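Local coordinates for protein glpG homolog (Haemophilus influenzae, PDB 2NR9) that probably cleaves type-1 transmembrane domains within the bilayer, as a rhomboid-family intramembrane protease that works with a serine-histidine catalytic dyad, at residues L21-Q26 / L61-I66; Y102-N105 / A111-G114; F74-M79 / G142-L147. The protein carries 2 engineered substitutions. One frame throughout, in Å; residues are numbered along the deposited sequence.

Overall arrangement
From the N terminus, helix 10-27 is the first to take part: contact 1 sets its residues 21-26 against 61-66, the loop end and first turn of helix 63-84, and closes a loop of 34 residues. Helix 63-84 runs on to residues 74-79, where contact 3 opens; it closes only at 142-147, after helices 86-108 and 116-131. Contact 2, 102-105 against 111-114, folds the end of helix 86-108 onto the loop that follows and lies wholly within that long span, on the other side of the chain's centre. None of the loops cross. Contacts 1 and 2 touch where His65 CE1 lies 3.3 Å from Phe113 O; contact 3 touches neither.

Contact 1: L21-Q26 / L61-I66; sequences LIYIAQ and LSNLHI. Engineered in segment 21-26: Ile24 (natural residue Leu). With PQE (3,6,12,15,18,21,24-heptaoxahexatriacontan-1-ol), chain F.
Tyr23 of helix 10-27 reaches across to the start of helix 63-84 and carries almost the whole contact. Its apolar half meets Ile66: CG2 of Ile66 stands over the centre of the phenol ring, 4.2 Å from the centroid and 10° off the ring normal, a CH-pi contact, while Ile66 CD1 lies 3.6 Å from Tyr23 CB. Both branches of the isoleucine thus grip the tyrosine, one over the ring and one at its root. With Tyr23 CG anti to the backbone N (chi1 -171°), the ring extends toward the start of helix 63-84. Its hydroxyl end reaches the backbone of Ser62 and the amide of Asn63. The Asn63 amide comes to the ring edge with its plane turned 76° from that of the phenol; the close approach of Asn63 ND2 to Tyr23 OH is doubtful in the model.

Polar bonds hold the 61-66 turn in shape. Ser62 is the N-cap of the helix, its OG accepting from His65 N at 3.0 Å. His65 ND1 accepts from Leu61 N at 3.0 Å, nearly straight and in the imidazole plane. One turn further along helix 10-27, Gln26 NE2 bonds to His60 O and ties that helix to the residue just before the segment.

The bound PQE chain follows the same surface, its C57 3.6 Å from Ile66 CG2, with a weak hydrogen bond from Asn63 N to O71. The arrangement is an aromatic residue of one transmembrane helix packed on the capped N-terminus of the next, in the helical bundle of the rhomboid domain.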
loop_
_atom_site.group_PDB
_atom_site.type_symbol
_atom_site.label_atom_id
_atom_site.label_comp_id
_atom_site.label_asym_id
_atom_site.label_seq_id
_atom_site.Cartn_x
_atom_site.Cartn_y
_atom_site.Cartn_z
ATOM N N LEU A 21 15.554 0.068 5.217
ATOM C CA LEU A 21 16.488 -0.694 6.051
ATOM C C LEU A 21 16.532 -2.172 5.691
ATOM O O LEU A 21 17.597 -2.786 5.679
ATOM C CB LEU A 21 16.170 -0.513 7.530
ATOM C CG LEU A 21 16.368 0.903 8.068
ATOM C CD1 LEU A 21 15.989 0.969 9.542
ATOM C CD2 LEU A 21 17.804 1.352 7.863
ATOM N N ILE A 22 15.370 -2.741 5.405
ATOM C CA ILE A 22 15.295 -4.132 5.019
ATOM C C ILE A 22 15.907 -4.356 3.628
ATOM O O ILE A 22 16.652 -5.315 3.423
ATOM C CB ILE A 22 13.860 -4.665 5.119
ATOM C CG1 ILE A 22 13.426 -4.702 6.594
ATOM C CG2 ILE A 22 13.764 -6.061 4.514
ATOM C CD1 ILE A 22 11.947 -4.910 6.791
ATOM N N TYR A 23 15.688 -3.414 2.712
ATOM C CA TYR A 23 16.283 -3.515 1.372
ATOM C C TYR A 23 17.803 -3.437 1.469
ATOM O O TYR A 23 18.509 -4.304 0.961
ATOM C CB TYR A 23 15.753 -2.419 0.445
ATOM C CG TYR A 23 16.162 -2.576 -1.014
ATOM C CD1 TYR A 23 15.586 -3.559 -1.810
ATOM C CD2 TYR A 23 17.054 -1.692 -1.610
ATOM C CE1 TYR A 23 15.919 -3.687 -3.147
ATOM C CE2 TYR A 23 17.396 -1.809 -2.957
ATOM C CZ TYR A 23 16.822 -2.812 -3.718
ATOM O OH TYR A 23 17.145 -2.944 -5.052
ATOM N N ILE A 24 18.306 -2.409 2.150
ATOM C CA ILE A 24 19.745 -2.278 2.344
ATOM C C ILE A 24 20.303 -3.585 2.896
ATOM O O ILE A 24 21.313 -4.085 2.414
ATOM C CB ILE A 24 20.099 -1.118 3.292
ATOM C CG1 ILE A 24 19.652 0.219 2.693
ATOM C CG2 ILE A 24 21.608 -1.075 3.537
ATOM C CD1 ILE A 24 20.442 0.634 1.452
ATOM N N ALA A 25 19.623 -4.148 3.891
ATOM C CA ALA A 25 20.037 -5.421 4.463
ATOM C C ALA A 25 20.082 -6.503 3.382
ATOM O O ALA A 25 20.994 -7.333 3.360
ATOM C CB ALA A 25 19.098 -5.830 5.596
ATOM N N GLN A 26 19.103 -6.487 2.481
ATOM C CA GLN A 26 19.074 -7.461 1.394
ATOM C C GLN A 26 20.361 -7.410 0.569
ATOM O O GLN A 26 20.808 -8.428 0.041
ATOM C CB GLN A 26 17.864 -7.225 0.473
ATOM C CG GLN A 26 16.515 -7.480 1.122
ATOM C CD GLN A 26 15.352 -7.182 0.194
ATOM O OE1 GLN A 26 14.459 -6.409 0.535
ATOM N NE2 GLN A 26 15.372 -7.771 -0.998
ATOM N N LEU A 61 12.434 -6.035 -4.654
ATOM C CA LEU A 61 13.245 -6.845 -5.556
ATOM C C LEU A 61 14.178 -6.073 -6.494
ATOM O O LEU A 61 15.005 -6.673 -7.179
ATOM C CB LEU A 61 12.342 -7.797 -6.342
ATOM C CG LEU A 61 11.367 -8.596 -5.463
ATOM C CD1 LEU A 61 10.375 -9.391 -6.303
ATOM C CD2 LEU A 61 12.115 -9.505 -4.496
ATOM N N SER A 62 14.041 -4.751 -6.531
ATOM C CA SER A 62 14.920 -3.922 -7.349
ATOM C C SER A 62 14.924 -2.476 -6.866
ATOM O O SER A 62 14.088 -2.082 -6.043
ATOM C CB SER A 62 14.526 -3.987 -8.831
ATOM O OG SER A 62 13.293 -3.329 -9.066
ATOM N N ASN A 63 15.874 -1.693 -7.372
ATOM C CA ASN A 63 16.000 -0.284 -7.003
ATOM C C ASN A 63 14.814 0.559 -7.485
ATOM O O ASN A 63 14.407 1.507 -6.816
ATOM C CB ASN A 63 17.320 0.302 -7.531
ATOM C CG ASN A 63 18.549 -0.364 -6.918
ATOM O OD1 ASN A 63 19.656 -0.268 -7.454
ATOM N ND2 ASN A 63 18.358 -1.033 -5.793
ATOM N N LEU A 64 14.282 0.226 -8.659
ATOM C CA LEU A 64 13.115 0.926 -9.196
ATOM C C LEU A 64 11.861 0.466 -8.469
ATOM O O LEU A 64 10.949 1.255 -8.195
ATOM C CB LEU A 64 12.969 0.676 -10.702
ATOM C CG LEU A 64 13.973 1.371 -11.622
ATOM C CD1 LEU A 64 13.826 0.884 -13.060
ATOM C CD2 LEU A 64 13.804 2.882 -11.546
ATOM N N HIS A 65 11.812 -0.822 -8.167
ATOM C CA HIS A 65 10.688 -1.379 -7.450
ATOM C C HIS A 65 10.453 -0.579 -6.168
ATOM O O HIS A 65 9.395 0.036 -5.989
ATOM C CB HIS A 65 10.950 -2.859 -7.149
ATOM C CG HIS A 65 9.787 -3.571 -6.536
ATOM N ND1 HIS A 65 9.937 -4.556 -5.583
ATOM C CD2 HIS A 65 8.453 -3.384 -6.676
ATOM C CE1 HIS A 65 8.746 -4.988 -5.208
ATOM N NE2 HIS A 65 7.829 -4.284 -5.848
ATOM N N ILE A 66 11.494 -0.470 -5.349
ATOM C CA ILE A 66 11.392 0.226 -4.079
ATOM C C ILE A 66 11.320 1.746 -4.249
ATOM O O ILE A 66 10.627 2.422 -3.497
ATOM C CB ILE A 66 12.546 -0.173 -3.118
ATOM C CG1 ILE A 66 12.290 0.357 -1.716
ATOM C CG2 ILE A 66 13.889 0.295 -3.652
ATOM C CD1 ILE A 66 13.315 -0.094 -0.708
HETATM O O47 PQE F . 22.287 -2.274 -6.511
HETATM C C68 PQE F . 21.566 -2.657 -7.692
HETATM C C52 PQE F . 20.376 -3.533 -7.306
HETATM O O70 PQE F . 19.641 -3.884 -8.480
HETATM C C55 PQE F . 18.533 -3.010 -8.701
HETATM C C58 PQE F . 18.004 -3.199 -10.119
HETATM O O71 PQE F . 17.216 -2.069 -10.493
HETATM C C61 PQE F . 17.819 -1.329 -11.556
HETATM C C62 PQE F . 19.335 -1.342 -11.394
HETATM C C63 PQE F . 19.934 0.037 -11.643
HETATM C C66 PQE F . 19.011 1.143 -11.144
HETATM C C67 PQE F . 19.432 1.632 -9.764
HETATM O O72 PQE F . 18.484 2.592 -9.292
HETATM C C65 PQE F . 18.837 3.092 -8.001
HETATM C C64 PQE F . 17.748 4.033 -7.491
HETATM O O73 PQE F . 17.983 4.344 -6.115
HETATM C C60 PQE F . 18.069 3.172 -5.304
HETATM C C59 PQE F . 17.315 3.398 -3.998
HETATM O O74 PQE F . 17.542 2.299 -3.113
HETATM C C57 PQE F . 16.536 2.208 -2.102
HETATM C C56 PQE F . 16.183 3.602 -1.590
HETATM O O75 PQE F . 14.849 3.944 -1.977
HETATM C C54 PQE F . 14.687 5.356 -2.109
HETATM C C53 PQE F . 13.202 5.705 -2.131
HETATM O O76 PQE F . 12.959 6.825 -1.280
HETATM C C51 PQE F . 12.058 7.760 -1.878
HETATM C C50 PQE F . 11.650 8.821 -0.856
HETATM C C49 PQE F . 10.422 9.594 -1.330
HETATM C C48 PQE F . 10.681 11.096 -1.356
HETATM C C47 PQE F . 9.477 11.847 -1.913
HETATM C C46 PQE F . 9.831 12.571 -3.209
HETATM C C45 PQE F . 8.579 12.913 -4.010
HETATM C C44 PQE F . 8.934 13.386 -5.419
HETATM C C43 PQE F . 7.697 13.885 -6.165
HETATM C C42 PQE F . 7.919 15.284 -6.734
HETATM C C41 PQE F . 7.281 15.431 -8.112
HETATM C C40 PQE F . 8.221 16.128 -9.078
#

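Contact 2: Y102-N105 / A111-G114; sequences YVQN and AFFG. With PA6 ((R)-2-(formyloxy)-3-(phosphonooxy)propyl pentanoate), chain C.
The Phe112 ring carries CG of Gln104 over one face, 3.7 Å from the centroid and 24° off the normal, a CH-pi contact displaced toward the rim on the CD2 side. Asn105 N approaches the same ring obliquely, 3.7 Å from Phe112 CE2, and Asn105 CB lies near that carbon too. His56 meets the Phe112 ring edge-to-face and hydrogen-bonds through its backbone to Gly114. The Tyr102 ring has PA6 O31 at its edge, 3.4 Å from Tyr102 CE1. The Gln104 side chain and the Phe112 ring run antiparallel alongside one another, with the amide turned 53° from the ring. Chi1 of Gln104 (-177°) lays the CG methylene on the ring; the bend at chi2 then turns the amide off it, and OE1 accepts a hydrogen bond from Ala168 N, next to the catalytic His169. The segment 111-114 is the extended loop entering helix 116-131, which begins with the nucleophile Ser116, as in the rhomboid fold, where serine and histidine come from different transmembrane helices. The side chain of Gln104 lies about 8 Å from that of Ser116 and about 7 Å from that of His169. Asn105 also touches Tyr40, which with Tyr102 and Asp47 completes the PA6 pocket.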
loop_
_atom_site.group_PDB
_atom_site.type_symbol
_atom_site.label_atom_id
_atom_site.label_comp_id
_atom_site.label_asym_id
_atom_site.label_seq_id
_atom_site.Cartn_x
_atom_site.Cartn_y
_atom_site.Cartn_z
ATOM N N TYR A 102 -3.385 -12.179 0.474
ATOM C CA TYR A 102 -4.340 -13.277 0.405
ATOM C C TYR A 102 -4.744 -13.519 -1.048
ATOM O O TYR A 102 -4.713 -14.648 -1.535
ATOM C CB TYR A 102 -5.581 -12.944 1.241
ATOM C CG TYR A 102 -6.654 -14.015 1.226
ATOM C CD1 TYR A 102 -6.650 -15.045 2.157
ATOM C CD2 TYR A 102 -7.684 -13.978 0.296
ATOM C CE1 TYR A 102 -7.638 -16.022 2.155
ATOM C CE2 TYR A 102 -8.668 -14.955 0.276
ATOM C CZ TYR A 102 -8.640 -15.973 1.206
ATOM O OH TYR A 102 -9.619 -16.937 1.187
ATOM N N VAL A 103 -5.100 -12.443 -1.735
ATOM C CA VAL A 103 -5.554 -12.516 -3.116
ATOM C C VAL A 103 -4.444 -12.920 -4.083
ATOM O O VAL A 103 -4.646 -13.779 -4.944
ATOM C CB VAL A 103 -6.192 -11.186 -3.568
ATOM C CG1 VAL A 103 -6.366 -11.159 -5.069
ATOM C CG2 VAL A 103 -7.525 -10.966 -2.855
ATOM N N GLN A 104 -3.278 -12.297 -3.949
ATOM C CA GLN A 104 -2.157 -12.631 -4.810
ATOM C C GLN A 104 -1.794 -14.100 -4.635
ATOM O O GLN A 104 -1.550 -14.806 -5.606
ATOM C CB GLN A 104 -0.942 -11.753 -4.507
ATOM C CG GLN A 104 0.248 -12.019 -5.432
ATOM C CD GLN A 104 -0.003 -11.536 -6.850
ATOM O OE1 GLN A 104 -0.286 -10.363 -7.074
ATOM N NE2 GLN A 104 0.111 -12.441 -7.813
ATOM N N ASN A 105 -1.802 -14.566 -3.391
ATOM C CA ASN A 105 -1.450 -15.948 -3.106
ATOM C C ASN A 105 -2.366 -16.949 -3.805
ATOM O O ASN A 105 -1.912 -17.979 -4.306
ATOM C CB ASN A 105 -1.460 -16.212 -1.604
ATOM C CG ASN A 105 -1.041 -17.628 -1.266
ATOM O OD1 ASN A 105 0.033 -18.083 -1.669
ATOM N ND2 ASN A 105 -1.880 -18.331 -0.508
ATOM N N ALA A 111 4.920 -16.413 -3.869
ATOM C CA ALA A 111 6.142 -15.801 -4.394
ATOM C C ALA A 111 5.940 -14.352 -4.831
ATOM O O ALA A 111 5.937 -14.044 -6.027
ATOM C CB ALA A 111 6.713 -16.635 -5.539
ATOM N N PHE A 112 5.816 -13.463 -3.853
ATOM C CA PHE A 112 5.632 -12.051 -4.123
ATOM C C PHE A 112 6.101 -11.218 -2.937
ATOM O O PHE A 112 6.016 -11.655 -1.790
ATOM C CB PHE A 112 4.164 -11.751 -4.439
ATOM C CG PHE A 112 3.209 -12.158 -3.348
ATOM C CD1 PHE A 112 2.886 -11.276 -2.328
ATOM C CD2 PHE A 112 2.609 -13.407 -3.364
ATOM C CE1 PHE A 112 1.993 -11.638 -1.340
ATOM C CE2 PHE A 112 1.718 -13.771 -2.384
ATOM C CZ PHE A 112 1.406 -12.886 -1.369
ATOM N N PHE A 113 6.598 -10.021 -3.225
ATOM C CA PHE A 113 7.101 -9.109 -2.199
ATOM C C PHE A 113 6.862 -7.679 -2.634
ATOM O O PHE A 113 6.870 -7.376 -3.827
ATOM C CB PHE A 113 8.618 -9.288 -2.017
ATOM C CG PHE A 113 9.010 -10.562 -1.338
ATOM C CD1 PHE A 113 9.671 -11.557 -2.036
ATOM C CD2 PHE A 113 8.772 -10.742 0.011
ATOM C CE1 PHE A 113 10.066 -12.711 -1.402
ATOM C CE2 PHE A 113 9.164 -11.893 0.645
ATOM C CZ PHE A 113 9.805 -12.882 -0.061
ATOM N N GLY A 114 6.770 -6.769 -1.672
ATOM C CA GLY A 114 6.629 -5.363 -2.016
ATOM C C GLY A 114 5.400 -4.654 -1.497
ATOM O O GLY A 114 4.359 -5.270 -1.251
HETATM O O32 PA6 C . -6.501 -17.337 6.954
HETATM C C31 PA6 C . -6.453 -16.753 5.885
HETATM C C32 PA6 C . -7.010 -15.357 5.744
HETATM C C33 PA6 C . -6.021 -14.354 6.328
HETATM C C34 PA6 C . -6.018 -13.056 5.530
HETATM C C35 PA6 C . -7.371 -12.797 4.903
HETATM O O31 PA6 C . -5.841 -17.416 4.746
HETATM C C3 PA6 C . -6.046 -18.811 4.536
HETATM C C2 PA6 C . -5.890 -19.128 3.055
HETATM O O21 PA6 C . -4.629 -19.757 2.840
HETATM C C21 PA6 C . -3.414 -19.130 3.337
HETATM O O22 PA6 C . -2.330 -19.654 3.134
HETATM C C1 PA6 C . -7.012 -20.060 2.612
HETATM O O11 PA6 C . -8.122 -19.920 3.500
HETATM P P PA6 C . -9.549 -20.584 3.157
HETATM O O13 PA6 C . -9.579 -21.840 3.997
HETATM O O14 PA6 C . -10.547 -19.530 3.576
HETATM O O12 PA6 C . -9.494 -20.834 1.669
#

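Contact 3: F74-M79 / G142-L147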
loop_
_atom_site.group_PDB
_atom_site.type_symbol
_atom_site.label_atom_id
_atom_site.label_comp_id
_atom_site.label_asym_id
_atom_site.label_seq_id
_atom_site.Cartn_x
_atom_site.Cartn_y
_atom_site.Cartn_z
ATOM N N PHE A 74 5.066 7.452 0.248
ATOM C CA PHE A 74 5.463 8.549 1.111
ATOM C C PHE A 74 4.548 9.749 0.892
ATOM O O PHE A 74 4.021 10.322 1.845
ATOM C CB PHE A 74 6.929 8.929 0.893
ATOM C CG PHE A 74 7.457 9.904 1.909
ATOM C CD1 PHE A 74 7.881 9.464 3.156
ATOM C CD2 PHE A 74 7.519 11.258 1.625
ATOM C CE1 PHE A 74 8.350 10.364 4.108
ATOM C CE2 PHE A 74 7.988 12.159 2.569
ATOM C CZ PHE A 74 8.407 11.709 3.812
ATOM N N ILE A 75 4.308 10.074 -0.374
ATOM C CA ILE A 75 3.438 11.180 -0.731
ATOM C C ILE A 75 1.981 10.971 -0.319
ATOM O O ILE A 75 1.424 11.778 0.417
ATOM C CB ILE A 75 3.487 11.476 -2.245
ATOM C CG1 ILE A 75 4.860 12.027 -2.638
ATOM C CG2 ILE A 75 2.392 12.465 -2.626
ATOM C CD1 ILE A 75 4.956 12.455 -4.106
ATOM N N PHE A 76 1.368 9.882 -0.785
ATOM C CA PHE A 76 -0.058 9.642 -0.527
ATOM C C PHE A 76 -0.374 8.985 0.817
ATOM O O PHE A 76 -1.436 9.226 1.394
ATOM C CB PHE A 76 -0.721 8.921 -1.705
ATOM C CG PHE A 76 -0.671 9.708 -2.997
ATOM C CD1 PHE A 76 0.395 9.563 -3.873
ATOM C CD2 PHE A 76 -1.645 10.655 -3.288
ATOM C CE1 PHE A 76 0.469 10.320 -5.042
ATOM C CE2 PHE A 76 -1.583 11.411 -4.461
ATOM C CZ PHE A 76 -0.522 11.246 -5.332
ATOM N N GLY A 77 0.527 8.131 1.294
ATOM C CA GLY A 77 0.390 7.564 2.623
ATOM C C GLY A 77 0.478 8.716 3.611
ATOM O O GLY A 77 -0.253 8.761 4.610
ATOM N N GLY A 78 1.345 9.677 3.296
ATOM C CA GLY A 78 1.518 10.879 4.115
ATOM C C GLY A 78 0.270 11.745 4.124
ATOM O O GLY A 78 -0.156 12.213 5.179
ATOM N N MET A 79 -0.305 11.986 2.944
ATOM C CA MET A 79 -1.561 12.739 2.861
ATOM C C MET A 79 -2.598 12.136 3.790
ATOM O O MET A 79 -3.274 12.855 4.522
ATOM C CB MET A 79 -2.122 12.739 1.440
ATOM C CG MET A 79 -1.376 13.602 0.459
ATOM S SD MET A 79 -2.284 13.722 -1.092
ATOM C CE MET A 79 -1.083 14.590 -2.113
ATOM N N GLY A 142 -0.979 16.656 -11.071
ATOM C CA GLY A 142 -1.288 16.686 -12.493
ATOM C C GLY A 142 -0.688 15.477 -13.182
ATOM O O GLY A 142 -1.135 15.073 -14.256
ATOM N N PHE A 143 0.320 14.888 -12.543
ATOM C CA PHE A 143 0.998 13.716 -13.081
ATOM C C PHE A 143 0.576 12.468 -12.308
ATOM O O PHE A 143 0.411 11.394 -12.886
ATOM C CB PHE A 143 2.515 13.894 -12.996
ATOM C CG PHE A 143 2.987 15.270 -13.376
ATOM C CD1 PHE A 143 3.363 16.180 -12.399
ATOM C CD2 PHE A 143 3.012 15.671 -14.701
ATOM C CE1 PHE A 143 3.789 17.449 -12.740
ATOM C CE2 PHE A 143 3.432 16.942 -15.047
ATOM C CZ PHE A 143 3.819 17.831 -14.064
ATOM N N PHE A 144 0.412 12.617 -10.994
ATOM C CA PHE A 144 -0.010 11.509 -10.140
ATOM C C PHE A 144 -1.490 11.188 -10.343
ATOM O O PHE A 144 -2.009 10.224 -9.779
ATOM C CB PHE A 144 0.274 11.811 -8.665
ATOM C CG PHE A 144 1.739 11.914 -8.335
ATOM C CD1 PHE A 144 2.339 13.149 -8.153
ATOM C CD2 PHE A 144 2.518 10.775 -8.216
ATOM C CE1 PHE A 144 3.684 13.244 -7.845
ATOM C CE2 PHE A 144 3.863 10.865 -7.912
ATOM C CZ PHE A 144 4.446 12.100 -7.728
ATOM N N THR A 145 -2.167 12.024 -11.126
ATOM C CA THR A 145 -3.570 11.806 -11.458
ATOM C C THR A 145 -3.642 10.994 -12.747
ATOM O O THR A 145 -4.523 10.149 -12.917
ATOM C CB THR A 145 -4.318 13.139 -11.666
ATOM O OG1 THR A 145 -4.168 13.964 -10.505
ATOM C CG2 THR A 145 -5.797 12.890 -11.920
ATOM N N MET A 146 -2.704 11.265 -13.652
ATOM C CA MET A 146 -2.608 10.550 -14.920
ATOM C C MET A 146 -2.129 9.123 -14.696
ATOM O O MET A 146 -2.788 8.166 -15.101
ATOM C CB MET A 146 -1.640 11.268 -15.866
ATOM C CG MET A 146 -2.179 12.550 -16.471
ATOM S SD MET A 146 -3.475 12.241 -17.688
ATOM C CE MET A 146 -3.842 13.911 -18.221
ATOM N N LEU A 147 -0.970 8.991 -14.059
ATOM C CA LEU A 147 -0.390 7.684 -13.783
ATOM C C LEU A 147 -1.355 6.808 -12.989
ATOM O O LEU A 147 -0.942 6.020 -12.137
ATOM C CB LEU A 147 0.943 7.833 -13.047
ATOM C CG LEU A 147 2.005 8.663 -13.776
ATOM C CD1 LEU A 147 3.266 8.798 -12.936
ATOM C CD2 LEU A 147 2.324 8.059 -15.136
#
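Phe144, on the 142-147 loop, packs its side chain against helix 63-84 from root to tip. CB lies 3.5 Å from Phe76 CZ, meeting the Phe76 ring at its edge. CG is near the same rim, with Phe76 CZ and CE1 at similar range, and Phe144 CD2 lies 3.8 Å from Phe76 CE1. The other branch leads elsewhere: Phe144 CE1 comes to 4.0 Å from Ile75 CD1, and CZ, the tip, closes to 3.7 Å from the same methyl. One benzyl group therefore spans two neighbouring residues of the helix, Phe76 near its root and Ile75 at its end.

The two rings form an offset edge-to-face pair, the edge of Phe76 turned toward the face of Phe144, with centroids 5.6 Å apart and planes at 70°. Phe144 CG stands anti to its own carbonyl carbon (chi1 -66°), which directs the ring at the helix. The Ile75 side chain crosses that of Phe144 at about a right angle and touches it with its terminal CD1. Ile75 CG2 also sits over one face of the Phe76 ring, displaced toward the rim, which packs the two helix residues against each other.

Trp72, earlier on the same helix, adds a second edge-to-face partner to Phe144, and a bound PQE touches both Ile75 and Phe144. Phe76 also touches Val122 and Leu123 of helix 116-131, while Phe74 packs on helix 10-27; the contact thus joins the loop before helix 153-156 to helix 63-84, which lies against both of these helices.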